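Local coordinates for NADH-rubredoxin oxidoreductase (PDB 3KLJ), which catalyses the NADH-dependent reduction of rubredoxin through a bound FAD, an intermediate step in electron transfer from NADH to the oxygen-scavenging proteins of an obligate anaerobe, at residues 94-97 against 101-104; 259-264 against 289-294; 329-332 against 337-340; 339-342 against 348-351. All blocks are in the same frame, centred on the assembly; numbering follows the deposited sequence.

How the contacts relate
Along the chain from the N terminus the first two contacts follow one another without overlap. Contact 1 closes a short hairpin turn between 94-97 and 101-104 in the small antiparallel sheet of the FAD-binding domain. Contact 2 closes a longer loop, setting strand 260-262, the edge of that domain's parallel sheet, against the end of helix 277-291; its centre lies about 19 Å from that of contact 1. Contacts 3 and 4 belong to the C-terminal domain. They share Val339 and Cys340, so strand 337-343 has 327-332 on one flank and 346-353 on the other, and two successive hairpins form a meander, the centres of contacts 3 and 4 being about 8 Å apart.

Contact 1 of 4, residues 94-97 against 101-104; sequences LVTL and EKIK
Leu97 and Ile103 meet obliquely, methyl against methyl, with CD1 of Leu97 3.8 Å from CD1 of Ile103. The same leucine methyl lies alongside Glu101, whose extended chain runs in the same direction and brings OE2 to 3.7 Å from Leu97 CD1; this is a van der Waals contact, and the acid is at a partly exposed margin where a charged end can be accommodated. Val95 and Ile103 project from the same face of the sheet and both rest on Leu13 of the neighbouring parallel sheet, a setting suited to branched aliphatic residues. Behind the side chains, the backbones form an antiparallel beta hairpin, the 94-97 and 102-104 strands of a three-stranded sheet in the FAD-binding domain. Val95 and Ile103 are its hydrogen-bonded pair: Val95 N reaches Ile103 O at 2.9 Å, and Ile103 N returns a bond to Val95 O. Nearer the turn, Leu97 N donates to Glu101 O at 3.0 Å in a nearly straight bond (171°). The opposite face carries Leu94, Thr96, Lys102 and Lys104. Thr96 and Lys102 lie side by side, the aliphatic part of the lysine passing the hydroxyl, with Lys102 CG 3.7 Å from Thr96 OG1. A bend at the last torsion (chi4 60°) turns the ammonium end back along the threonine, leaving NZ 4.1 Å from Thr96 CG2. At the far end Leu94 sends CD2 over the base of Lys104, 3.7 Å from its CB, while the long lysine chain bends and leads its charge away from the leucine.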
ATOM      1  N   LEU A  94      -7.838 -27.739  -6.521  1.00 20.42           N
ATOM      2  CA  LEU A  94      -9.129 -27.156  -6.869  1.00 20.25           C
ATOM      3  C   LEU A  94      -9.367 -25.896  -6.051  1.00 20.13           C
ATOM      4  O   LEU A  94      -9.173 -25.890  -4.830  1.00 20.14           O
ATOM      5  CB  LEU A  94     -10.274 -28.155  -6.633  1.00 20.22           C
ATOM      6  CG  LEU A  94     -10.332 -29.499  -7.383  1.00 20.77           C
ATOM      7  CD1 LEU A  94     -11.468 -30.372  -6.853  1.00 21.09           C
ATOM      8  CD2 LEU A  94     -10.496 -29.308  -8.879  1.00 21.64           C
ATOM      9  N   VAL A  95      -9.781 -24.830  -6.730  1.00 19.60           N
ATOM     10  CA  VAL A  95     -10.177 -23.601  -6.067  1.00 19.20           C
ATOM     11  C   VAL A  95     -11.695 -23.465  -6.163  1.00 19.39           C
ATOM     12  O   VAL A  95     -12.273 -23.612  -7.244  1.00 19.16           O
ATOM     13  CB  VAL A  95      -9.446 -22.376  -6.677  1.00 19.43           C
ATOM     14  CG1 VAL A  95     -10.057 -21.068  -6.196  1.00 18.34           C
ATOM     15  CG2 VAL A  95      -7.956 -22.428  -6.325  1.00 19.23           C
ATOM     16  N   THR A  96     -12.339 -23.212  -5.028  1.00 19.55           N
ATOM     17  CA  THR A  96     -13.793 -23.055  -4.994  1.00 19.59           C
ATOM     18  C   THR A  96     -14.155 -21.581  -4.953  1.00 20.09           C
ATOM     19  O   THR A  96     -13.652 -20.826  -4.113  1.00 19.43           O
ATOM     20  CB  THR A  96     -14.425 -23.768  -3.785  1.00 19.53           C
ATOM     21  OG1 THR A  96     -14.010 -25.137  -3.769  1.00 18.52           O
ATOM     22  CG2 THR A  96     -15.940 -23.713  -3.859  1.00 19.96           C
ATOM     23  N   LEU A  97     -15.031 -21.190  -5.870  1.00 20.69           N
ATOM     24  CA  LEU A  97     -15.528 -19.830  -5.950  1.00 21.72           C
ATOM     25  C   LEU A  97     -16.816 -19.645  -5.148  1.00 22.60           C
ATOM     26  O   LEU A  97     -17.415 -20.619  -4.668  1.00 22.34           O
ATOM     27  CB  LEU A  97     -15.747 -19.433  -7.415  1.00 21.62           C
ATOM     28  CG  LEU A  97     -14.550 -19.621  -8.355  1.00 21.87           C
ATOM     29  CD1 LEU A  97     -14.991 -19.636  -9.814  1.00 21.88           C
ATOM     30  CD2 LEU A  97     -13.472 -18.563  -8.117  1.00 21.24           C
ATOM     31  N   GLU A 101     -18.848 -22.962  -8.097  1.00 27.97           N
ATOM     32  CA  GLU A 101     -18.050 -23.433  -9.223  1.00 28.18           C
ATOM     33  C   GLU A 101     -16.600 -23.719  -8.802  1.00 27.77           C
ATOM     34  O   GLU A 101     -15.998 -22.948  -8.047  1.00 27.53           O
ATOM     35  CB  GLU A 101     -18.064 -22.355 -10.313  1.00 28.34           C
ATOM     36  CG  GLU A 101     -17.960 -22.878 -11.738  1.00 30.44           C
ATOM     37  CD  GLU A 101     -17.296 -21.892 -12.690  1.00 33.02           C
ATOM     38  OE1 GLU A 101     -16.713 -22.360 -13.688  1.00 34.42           O
ATOM     39  OE2 GLU A 101     -17.344 -20.661 -12.448  1.00 34.07           O
ATOM     40  N   LYS A 102     -16.039 -24.823  -9.293  1.00 27.30           N
ATOM     41  CA  LYS A 102     -14.646 -25.167  -8.989  1.00 26.98           C
ATOM     42  C   LYS A 102     -13.742 -25.034 -10.206  1.00 26.39           C
ATOM     43  O   LYS A 102     -14.169 -25.279 -11.337  1.00 26.09           O
ATOM     44  CB  LYS A 102     -14.544 -26.580  -8.417  1.00 27.16           C
ATOM     45  CG  LYS A 102     -14.929 -26.681  -6.957  1.00 28.23           C
ATOM     46  CD  LYS A 102     -15.119 -28.130  -6.549  1.00 30.31           C
ATOM     47  CE  LYS A 102     -15.564 -28.245  -5.100  1.00 32.39           C
ATOM     48  NZ  LYS A 102     -16.862 -27.553  -4.834  1.00 33.68           N
ATOM     49  N   ILE A 103     -12.492 -24.644  -9.966  1.00 25.44           N
ATOM     50  CA  ILE A 103     -11.484 -24.578 -11.024  1.00 24.81           C
ATOM     51  C   ILE A 103     -10.239 -25.381 -10.652  1.00 24.04           C
ATOM     52  O   ILE A 103      -9.655 -25.176  -9.585  1.00 23.87           O
ATOM     53  CB  ILE A 103     -11.112 -23.109 -11.381  1.00 25.14           C
ATOM     54  CG1 ILE A 103     -12.247 -22.452 -12.180  1.00 25.30           C
ATOM     55  CG2 ILE A 103      -9.806 -23.049 -12.186  1.00 25.41           C
ATOM     56  CD1 ILE A 103     -12.275 -20.947 -12.089  1.00 26.23           C
ATOM     57  N   LYS A 104      -9.848 -26.294 -11.539  1.00 23.01           N
ATOM     58  CA  LYS A 104      -8.624 -27.070 -11.372  1.00 22.31           C
ATOM     59  C   LYS A 104      -7.423 -26.326 -11.943  1.00 21.65           C
ATOM     60  O   LYS A 104      -7.515 -25.704 -13.004  1.00 22.22           O
ATOM     61  CB  LYS A 104      -8.761 -28.464 -12.008  1.00 22.19           C
ATOM     62  CG  LYS A 104      -7.589 -29.412 -11.711  1.00 22.28           C
ATOM     63  CD  LYS A 104      -8.031 -30.866 -11.530  1.00 22.49           C
ATOM     64  CE  LYS A 104      -8.416 -31.531 -12.848  1.00 23.06           C
ATOM     65  NZ  LYS A 104      -8.756 -32.980 -12.675  1.00 23.26           N
TER

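Contact 2 of 4, residues 259-264 against 289-294; sequences DIYACG and LNACGE
Tyr261 lays its ring against the last turn of helix 277-291, where Ala291 CB sits over one ring face, 4.0 Å from Tyr261 CE1. A methyl is small enough to let the ring close on the helix backbone, and Tyr261 CZ comes within 3.8 Å of Ala291 CA. On the other side of the ring's long axis, Asn290 CB approaches CE2 of Tyr261 obliquely at 3.5 Å. The two side chains cross at about a right angle, and the asparagine amide leads away from the tyrosine. At the phenolic end one water joins the partners: it lies 3.0 Å from Tyr261 OH and donates to Asn290 O at 2.6 Å. Tyrosine therefore suits this buried place doubly, its ring filling the space beside the helix and its hydroxyl meeting the water. The strand that presents the ring, 260-262, is the outermost one of the parallel five-stranded sheet in the FAD-binding domain, a Rossmann-like fold, and hydrogen-bonds to strand 107-110. Further out, Asn290 is held by its amide, since ND2 donates to the carbonyls of Val286 and Ala296; this fixes the side chain and ties the helix to the chain that follows. The helix ends in a Schellman motif: Glu294 N bonds to Leu289 O at 2.9 Å and Gly293 N to Asn290 O at 2.8 Å. Asn290 O thus receives both a backbone amide and the water. Gly293 is the C-prime residue, its positive phi (83°) being easily adopted by glycine. Beyond it, Glu294 forms a salt bridge with Lys31, next to Cys32, the disulfide partner of Cys292.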
ATOM      1  N   ASP A 259       3.462 -26.013  -5.274  1.00 18.46           N
ATOM      2  CA  ASP A 259       2.713 -25.595  -6.467  1.00 18.21           C
ATOM      3  C   ASP A 259       1.737 -24.454  -6.207  1.00 18.01           C
ATOM      4  O   ASP A 259       0.983 -24.038  -7.112  1.00 17.50           O
ATOM      5  CB  ASP A 259       2.012 -26.788  -7.125  1.00 18.02           C
ATOM      6  CG  ASP A 259       2.985 -27.737  -7.801  1.00 18.24           C
ATOM      7  OD1 ASP A 259       2.638 -28.923  -7.933  1.00 19.28           O
ATOM      8  OD2 ASP A 259       4.082 -27.303  -8.217  1.00 18.54           O
ATOM      9  N   ILE A 260       1.784 -23.925  -4.984  1.00 17.94           N
ATOM     10  CA  ILE A 260       1.089 -22.684  -4.651  1.00 17.66           C
ATOM     11  C   ILE A 260       2.069 -21.541  -4.360  1.00 17.97           C
ATOM     12  O   ILE A 260       2.963 -21.668  -3.510  1.00 18.42           O
ATOM     13  CB  ILE A 260       0.142 -22.853  -3.452  1.00 17.75           C
ATOM     14  CG1 ILE A 260      -0.867 -23.982  -3.711  1.00 17.19           C
ATOM     15  CG2 ILE A 260      -0.550 -21.495  -3.139  1.00 16.51           C
ATOM     16  CD1 ILE A 260      -1.905 -24.148  -2.609  1.00 17.03           C
ATOM     17  N   TYR A 261       1.873 -20.424  -5.054  1.00 17.86           N
ATOM     18  CA  TYR A 261       2.707 -19.230  -4.919  1.00 18.14           C
ATOM     19  C   TYR A 261       1.861 -18.086  -4.394  1.00 18.34           C
ATOM     20  O   TYR A 261       0.635 -18.144  -4.451  1.00 18.30           O
ATOM     21  CB  TYR A 261       3.288 -18.805  -6.275  1.00 17.84           C
ATOM     22  CG  TYR A 261       4.090 -19.881  -6.976  1.00 18.45           C
ATOM     23  CD1 TYR A 261       3.451 -20.954  -7.605  1.00 17.54           C
ATOM     24  CD2 TYR A 261       5.483 -19.832  -7.011  1.00 16.58           C
ATOM     25  CE1 TYR A 261       4.182 -21.946  -8.259  1.00 18.83           C
ATOM     26  CE2 TYR A 261       6.216 -20.820  -7.660  1.00 17.79           C
ATOM     27  CZ  TYR A 261       5.557 -21.870  -8.279  1.00 18.44           C
ATOM     28  OH  TYR A 261       6.267 -22.853  -8.919  1.00 20.84           O
ATOM     29  N   ALA A 262       2.525 -17.048  -3.888  1.00 18.39           N
ATOM     30  CA  ALA A 262       1.867 -15.791  -3.549  1.00 18.77           C
ATOM     31  C   ALA A 262       2.799 -14.607  -3.819  1.00 18.92           C
ATOM     32  O   ALA A 262       4.015 -14.764  -3.886  1.00 19.03           O
ATOM     33  CB  ALA A 262       1.407 -15.802  -2.097  1.00 18.79           C
ATOM     34  N   CYS A 263       2.218 -13.420  -3.962  1.00 19.16           N
ATOM     35  CA  CYS A 263       2.966 -12.238  -4.406  1.00 19.09           C
ATOM     36  C   CYS A 263       2.192 -10.959  -4.164  1.00 18.47           C
ATOM     37  O   CYS A 263       0.964 -10.945  -4.237  1.00 18.64           O
ATOM     38  CB  CYS A 263       3.306 -12.341  -5.900  1.00 18.67           C
ATOM     39  SG  CYS A 263       1.904 -12.761  -6.956  1.00 19.15           S
ATOM     40  N   GLY A 264       2.923  -9.886  -3.888  1.00 18.10           N
ATOM     41  CA  GLY A 264       2.330  -8.560  -3.740  1.00 18.33           C
ATOM     42  C   GLY A 264       1.857  -8.332  -2.316  1.00 18.11           C
ATOM     43  O   GLY A 264       2.440  -8.862  -1.361  1.00 18.12           O
ATOM     44  N   LEU A 289       7.036 -16.379 -13.406  1.00 18.24           N
ATOM     45  CA  LEU A 289       8.253 -17.010 -13.933  1.00 19.01           C
ATOM     46  C   LEU A 289       8.508 -18.388 -13.319  1.00 19.40           C
ATOM     47  O   LEU A 289       8.809 -19.349 -14.035  1.00 19.20           O
ATOM     48  CB  LEU A 289       9.461 -16.092 -13.668  1.00 18.88           C
ATOM     49  CG  LEU A 289      10.128 -15.217 -14.751  1.00 19.36           C
ATOM     50  CD1 LEU A 289       9.329 -15.012 -16.068  1.00 19.37           C
ATOM     51  CD2 LEU A 289      10.582 -13.872 -14.166  1.00 16.06           C
ATOM     52  N   ASN A 290       8.395 -18.475 -11.993  1.00 20.07           N
ATOM     53  CA  ASN A 290       8.613 -19.734 -11.272  1.00 20.82           C
ATOM     54  C   ASN A 290       7.514 -20.758 -11.563  1.00 21.08           C
ATOM     55  O   ASN A 290       7.797 -21.943 -11.762  1.00 20.93           O
ATOM     56  CB  ASN A 290       8.721 -19.481  -9.765  1.00 21.31           C
ATOM     57  CG  ASN A 290      10.129 -19.116  -9.325  1.00 22.15           C
ATOM     58  OD1 ASN A 290      10.965 -19.992  -9.075  1.00 26.43           O
ATOM     59  ND2 ASN A 290      10.388 -17.833  -9.196  1.00 20.70           N
ATOM     60  N   ALA A 291       6.265 -20.284 -11.601  1.00 21.25           N
ATOM     61  CA  ALA A 291       5.109 -21.119 -11.945  1.00 21.63           C
ATOM     62  C   ALA A 291       5.260 -21.747 -13.335  1.00 22.54           C
ATOM     63  O   ALA A 291       4.691 -22.809 -13.609  1.00 22.46           O
ATOM     64  CB  ALA A 291       3.838 -20.316 -11.868  1.00 21.34           C
ATOM     65  N   CYS A 292       6.042 -21.093 -14.189  1.00 22.89           N
ATOM     66  CA  CYS A 292       6.345 -21.625 -15.513  0.50 24.01           C
ATOM     67  C   CYS A 292       7.708 -22.329 -15.561  1.00 23.99           C
ATOM     68  O   CYS A 292       8.243 -22.605 -16.634  1.00 24.39           O
ATOM     69  CB  CYS A 292       6.255 -20.528 -16.570  0.50 23.90           C
ATOM     70  SG  CYS A 292       5.964 -21.190 -18.213  0.50 26.91           S
ATOM     71  N   GLY A 293       8.258 -22.633 -14.390  1.00 24.60           N
ATOM     72  CA  GLY A 293       9.480 -23.439 -14.292  1.00 25.38           C
ATOM     73  C   GLY A 293      10.803 -22.716 -14.477  1.00 25.97           C
ATOM     74  O   GLY A 293      11.803 -23.337 -14.837  1.00 26.11           O
ATOM     75  N   GLU A 294      10.815 -21.411 -14.225  1.00 26.28           N
ATOM     76  CA  GLU A 294      12.043 -20.624 -14.253  1.00 26.88           C
ATOM     77  C   GLU A 294      12.349 -20.122 -12.838  1.00 26.76           C
ATOM     78  O   GLU A 294      11.618 -19.271 -12.299  1.00 27.60           O
ATOM     79  CB  GLU A 294      11.879 -19.456 -15.223  1.00 27.41           C
ATOM     80  CG  GLU A 294      13.173 -18.788 -15.612  1.00 29.04           C
ATOM     81  CD  GLU A 294      12.943 -17.457 -16.281  1.00 31.29           C
ATOM     82  OE1 GLU A 294      12.439 -17.443 -17.427  1.00 32.24           O
ATOM     83  OE2 GLU A 294      13.276 -16.425 -15.660  1.00 32.01           O
TER
HETATM   84  O   HOH W   1       7.377 -24.469 -11.249  1.00 36.31           O

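Contact 3 of 4, residues 329-332 against 337-340; sequences FRST and YIVC
Arg330 and Tyr337 cross obliquely on one face of a beta hairpin in the C-terminal domain, built from edge strand 327-332 and strand 337-343. The tight part is the backbone ladder. Ser331 and Ile338 form a hydrogen-bonded pair, with Ser331 N to Ile338 O and Ile338 N to Ser331 O both 2.8 Å; their CB atoms consequently stand 4.1 Å apart. Phe329 and Cys340 repeat the pattern, and there the phenylalanine side chain reaches helix 378-382, an apolar covering that suits an aromatic residue. The short side chain of Ser331 fits beside Leu378 of that helix. On the other face Tyr337 and Val339 are buried, and the loose side is confined to exposed Thr332 and the outer part of Arg330. Thr332 OG1 lies near the plane of the tyrosine ring, at its edge, 3.6 Å from CD1. Asp187 binds both the phenol oxygen and Arg330 NH2, and Asp189 pairs with Arg330 NE; these acids hold the guanidinium and probably stabilise its charge. Tyr337 has CG anti to its backbone N (chi1 174°), which carries its hydroxyl across to the arginine. There Arg330 NE donates to Tyr337 OH at 2.9 Å, in the guanidinium plane but bent to 138° at the hydrogen.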
ATOM      1  N   PHE A 329      20.179  13.737  16.091  1.00 19.11           N
ATOM      2  CA  PHE A 329      20.383  15.049  15.476  1.00 19.31           C
ATOM      3  C   PHE A 329      19.134  15.508  14.721  1.00 19.63           C
ATOM      4  O   PHE A 329      18.632  14.804  13.840  1.00 19.27           O
ATOM      5  CB  PHE A 329      21.561  15.024  14.509  1.00 18.80           C
ATOM      6  CG  PHE A 329      22.855  14.626  15.134  1.00 19.99           C
ATOM      7  CD1 PHE A 329      23.601  15.546  15.854  1.00 19.30           C
ATOM      8  CD2 PHE A 329      23.340  13.334  14.984  1.00 21.37           C
ATOM      9  CE1 PHE A 329      24.813  15.184  16.427  1.00 22.11           C
ATOM     10  CE2 PHE A 329      24.558  12.964  15.561  1.00 22.32           C
ATOM     11  CZ  PHE A 329      25.292  13.894  16.274  1.00 21.97           C
ATOM     12  N   ARG A 330      18.672  16.708  15.049  1.00 19.65           N
ATOM     13  CA  ARG A 330      17.474  17.269  14.457  1.00 20.43           C
ATOM     14  C   ARG A 330      17.795  18.638  13.862  1.00 20.52           C
ATOM     15  O   ARG A 330      18.591  19.385  14.420  1.00 20.08           O
ATOM     16  CB  ARG A 330      16.392  17.383  15.535  1.00 20.48           C
ATOM     17  CG  ARG A 330      15.024  17.832  15.057  1.00 21.70           C
ATOM     18  CD  ARG A 330      13.989  17.743  16.185  1.00 22.61           C
ATOM     19  NE  ARG A 330      13.695  16.353  16.562  1.00 23.84           N
ATOM     20  CZ  ARG A 330      14.156  15.733  17.654  1.00 23.19           C
ATOM     21  NH1 ARG A 330      14.944  16.369  18.523  1.00 20.69           N
ATOM     22  NH2 ARG A 330      13.819  14.466  17.881  1.00 21.74           N
ATOM     23  N   SER A 331      17.178  18.950  12.725  1.00 20.89           N
ATOM     24  CA  SER A 331      17.269  20.275  12.121  1.00 21.29           C
ATOM     25  C   SER A 331      15.901  20.708  11.616  1.00 22.28           C
ATOM     26  O   SER A 331      15.249  19.969  10.869  1.00 22.16           O
ATOM     27  CB  SER A 331      18.277  20.276  10.964  1.00 21.36           C
ATOM     28  OG  SER A 331      18.251  21.511  10.264  1.00 21.05           O
ATOM     29  N   THR A 332      15.464  21.892  12.036  1.00 22.44           N
ATOM     30  CA  THR A 332      14.235  22.488  11.534  1.00 23.26           C
ATOM     31  C   THR A 332      14.585  23.767  10.780  1.00 23.87           C
ATOM     32  O   THR A 332      15.190  24.680  11.338  1.00 24.17           O
ATOM     33  CB  THR A 332      13.238  22.804  12.681  1.00 23.09           C
ATOM     34  OG1 THR A 332      12.943  21.607  13.407  1.00 22.47           O
ATOM     35  CG2 THR A 332      11.941  23.398  12.140  1.00 23.02           C
ATOM     36  N   TYR A 337      12.839  19.607   7.114  1.00 18.14           N
ATOM     37  CA  TYR A 337      12.994  19.059   8.446  1.00 17.11           C
ATOM     38  C   TYR A 337      13.868  17.828   8.314  1.00 17.19           C
ATOM     39  O   TYR A 337      13.678  17.004   7.402  1.00 16.84           O
ATOM     40  CB  TYR A 337      11.632  18.695   9.079  1.00 16.78           C
ATOM     41  CG  TYR A 337      11.777  17.984  10.411  1.00 16.06           C
ATOM     42  CD1 TYR A 337      11.908  18.709  11.605  1.00 16.88           C
ATOM     43  CD2 TYR A 337      11.833  16.590  10.479  1.00 16.92           C
ATOM     44  CE1 TYR A 337      12.062  18.065  12.829  1.00 15.45           C
ATOM     45  CE2 TYR A 337      11.988  15.933  11.695  1.00 15.77           C
ATOM     46  CZ  TYR A 337      12.100  16.678  12.868  1.00 16.45           C
ATOM     47  OH  TYR A 337      12.265  16.033  14.073  1.00 16.03           O
ATOM     48  N   ILE A 338      14.836  17.715   9.214  1.00 16.73           N
ATOM     49  CA  ILE A 338      15.743  16.572   9.228  1.00 17.11           C
ATOM     50  C   ILE A 338      15.769  15.980  10.623  1.00 17.00           C
ATOM     51  O   ILE A 338      15.890  16.710  11.598  1.00 16.19           O
ATOM     52  CB  ILE A 338      17.183  16.979   8.848  1.00 16.87           C
ATOM     53  CG1 ILE A 338      17.213  17.586   7.442  1.00 17.07           C
ATOM     54  CG2 ILE A 338      18.146  15.772   8.988  1.00 17.64           C
ATOM     55  CD1 ILE A 338      18.450  18.444   7.149  1.00 19.58           C
ATOM     56  N   VAL A 339      15.636  14.660  10.708  1.00 16.97           N
ATOM     57  CA  VAL A 339      15.920  13.953  11.949  1.00 16.80           C
ATOM     58  C   VAL A 339      16.780  12.730  11.641  1.00 17.46           C
ATOM     59  O   VAL A 339      16.526  11.985  10.686  1.00 16.39           O
ATOM     60  CB  VAL A 339      14.632  13.622  12.789  1.00 17.12           C
ATOM     61  CG1 VAL A 339      13.701  12.639  12.067  1.00 15.52           C
ATOM     62  CG2 VAL A 339      15.006  13.107  14.171  1.00 16.35           C
ATOM     63  N   CYS A 340      17.815  12.553  12.450  1.00 17.55           N
ATOM     64  CA  CYS A 340      18.793  11.514  12.223  1.00 19.07           C
ATOM     65  C   CYS A 340      19.062  10.819  13.562  1.00 18.96           C
ATOM     66  O   CYS A 340      19.419  11.467  14.550  1.00 18.09           O
ATOM     67  CB  CYS A 340      20.042  12.177  11.623  1.00 19.32           C
ATOM     68  SG  CYS A 340      21.462  11.171  11.388  1.00 25.16           S
TER

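Contact 4 of 4, residues 339-342 against 348-351; sequences VCML and DAAA
Met341 O is gripped by two successive amides of the partner strand: Asp348 N donates to it at 2.9 Å, within the carbonyl plane, while Ala349 N makes a longer bond of 3.3 Å, tilted from that plane. With both residues facing Met341, this is a classic beta bulge. The psi of Asp348 (-33°) turns the following peptide so that the N-H of Ala349 points to the same side as that of Asp348, and both reach one oxygen. The Asp348 carboxylate is spoken for elsewhere, OD2 meeting Asn323 and Lys343, so an acid fits this partly exposed end of the strand. Past the bulge the ladder becomes regular. Met341 N reaches Ala349 O at 2.7 Å, and Val339 N and O pair with Ala351 O and N. The two strands, 337-343 and 346-353, are adjacent inner strands in the antiparallel five-stranded sheet of the C-terminal domain, 346-353 being the middle one, and are joined as a hairpin. Alanine at three positions in a row keeps the strand slim: CB of Ala349 comes 4.2 Å from Met341 CB, and Ala351 CB lies 4.0 Å from Val339 CG1 on the same face. From the other face Ala350, paired with Cys340, turns its methyl toward helix 356-367, where Leu362 and Ile366 touch it; a small residue there lets the helix lie close to the sheet. Met341 CB lies 3.4 Å from Ala349 O, and beyond CG the extended chain leads away.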
ATOM      1  N   VAL A 339      15.636  14.660  10.708  1.00 16.97           N
ATOM      2  CA  VAL A 339      15.920  13.953  11.949  1.00 16.80           C
ATOM      3  C   VAL A 339      16.780  12.730  11.641  1.00 17.46           C
ATOM      4  O   VAL A 339      16.526  11.985  10.686  1.00 16.39           O
ATOM      5  CB  VAL A 339      14.632  13.622  12.789  1.00 17.12           C
ATOM      6  CG1 VAL A 339      13.701  12.639  12.067  1.00 15.52           C
ATOM      7  CG2 VAL A 339      15.006  13.107  14.171  1.00 16.35           C
ATOM      8  N   CYS A 340      17.815  12.553  12.450  1.00 17.55           N
ATOM      9  CA  CYS A 340      18.793  11.514  12.223  1.00 19.07           C
ATOM     10  C   CYS A 340      19.062  10.819  13.562  1.00 18.96           C
ATOM     11  O   CYS A 340      19.419  11.467  14.550  1.00 18.09           O
ATOM     12  CB  CYS A 340      20.042  12.177  11.623  1.00 19.32           C
ATOM     13  SG  CYS A 340      21.462  11.171  11.388  1.00 25.16           S
ATOM     14  N   MET A 341      18.854   9.505  13.600  1.00 19.31           N
ATOM     15  CA  MET A 341      18.969   8.732  14.840  1.00 19.93           C
ATOM     16  C   MET A 341      20.120   7.734  14.762  1.00 20.27           C
ATOM     17  O   MET A 341      20.218   6.947  13.815  1.00 20.44           O
ATOM     18  CB  MET A 341      17.649   8.025  15.161  1.00 19.98           C
ATOM     19  CG  MET A 341      16.469   8.975  15.288  1.00 21.06           C
ATOM     20  SD  MET A 341      14.886   8.182  15.647  1.00 23.35           S
ATOM     21  CE  MET A 341      13.868   9.618  15.978  1.00 21.81           C
ATOM     22  N   LEU A 342      21.001   7.789  15.757  1.00 20.60           N
ATOM     23  CA  LEU A 342      22.209   6.975  15.752  1.00 20.81           C
ATOM     24  C   LEU A 342      22.125   5.778  16.675  1.00 20.69           C
ATOM     25  O   LEU A 342      21.521   5.838  17.746  1.00 20.75           O
ATOM     26  CB  LEU A 342      23.436   7.816  16.121  1.00 20.85           C
ATOM     27  CG  LEU A 342      24.141   8.528  14.972  1.00 22.09           C
ATOM     28  CD1 LEU A 342      23.335   9.719  14.466  1.00 23.95           C
ATOM     29  CD2 LEU A 342      25.527   8.962  15.404  1.00 22.30           C
ATOM     30  N   ASP A 348      20.880   4.598  12.342  1.00 16.42           N
ATOM     31  CA  ASP A 348      19.894   3.526  12.449  1.00 16.25           C
ATOM     32  C   ASP A 348      18.560   3.918  11.822  1.00 16.03           C
ATOM     33  O   ASP A 348      17.847   3.072  11.284  1.00 16.24           O
ATOM     34  CB  ASP A 348      19.670   3.153  13.922  1.00 16.46           C
ATOM     35  CG  ASP A 348      18.764   1.937  14.094  1.00 16.23           C
ATOM     36  OD1 ASP A 348      19.124   0.851  13.607  1.00 16.61           O
ATOM     37  OD2 ASP A 348      17.695   2.066  14.723  1.00 16.18           O
ATOM     38  N   ALA A 349      18.222   5.200  11.908  1.00 15.67           N
ATOM     39  CA  ALA A 349      16.956   5.696  11.381  1.00 15.44           C
ATOM     40  C   ALA A 349      17.044   7.175  11.075  1.00 15.29           C
ATOM     41  O   ALA A 349      17.775   7.922  11.736  1.00 15.12           O
ATOM     42  CB  ALA A 349      15.817   5.426  12.350  1.00 15.19           C
ATOM     43  N   ALA A 350      16.304   7.590  10.054  1.00 14.99           N
ATOM     44  CA  ALA A 350      16.282   8.983   9.638  1.00 14.12           C
ATOM     45  C   ALA A 350      15.026   9.286   8.851  1.00 13.97           C
ATOM     46  O   ALA A 350      14.494   8.412   8.147  1.00 13.91           O
ATOM     47  CB  ALA A 350      17.502   9.304   8.800  1.00 13.81           C
ATOM     48  N   ALA A 351      14.570  10.532   8.953  1.00 12.54           N
ATOM     49  CA  ALA A 351      13.517  11.028   8.089  1.00 12.84           C
ATOM     50  C   ALA A 351      13.822  12.455   7.672  1.00 12.68           C
ATOM     51  O   ALA A 351      14.389  13.234   8.445  1.00 13.33           O
ATOM     52  CB  ALA A 351      12.139  10.940   8.796  1.00 12.67           C
TER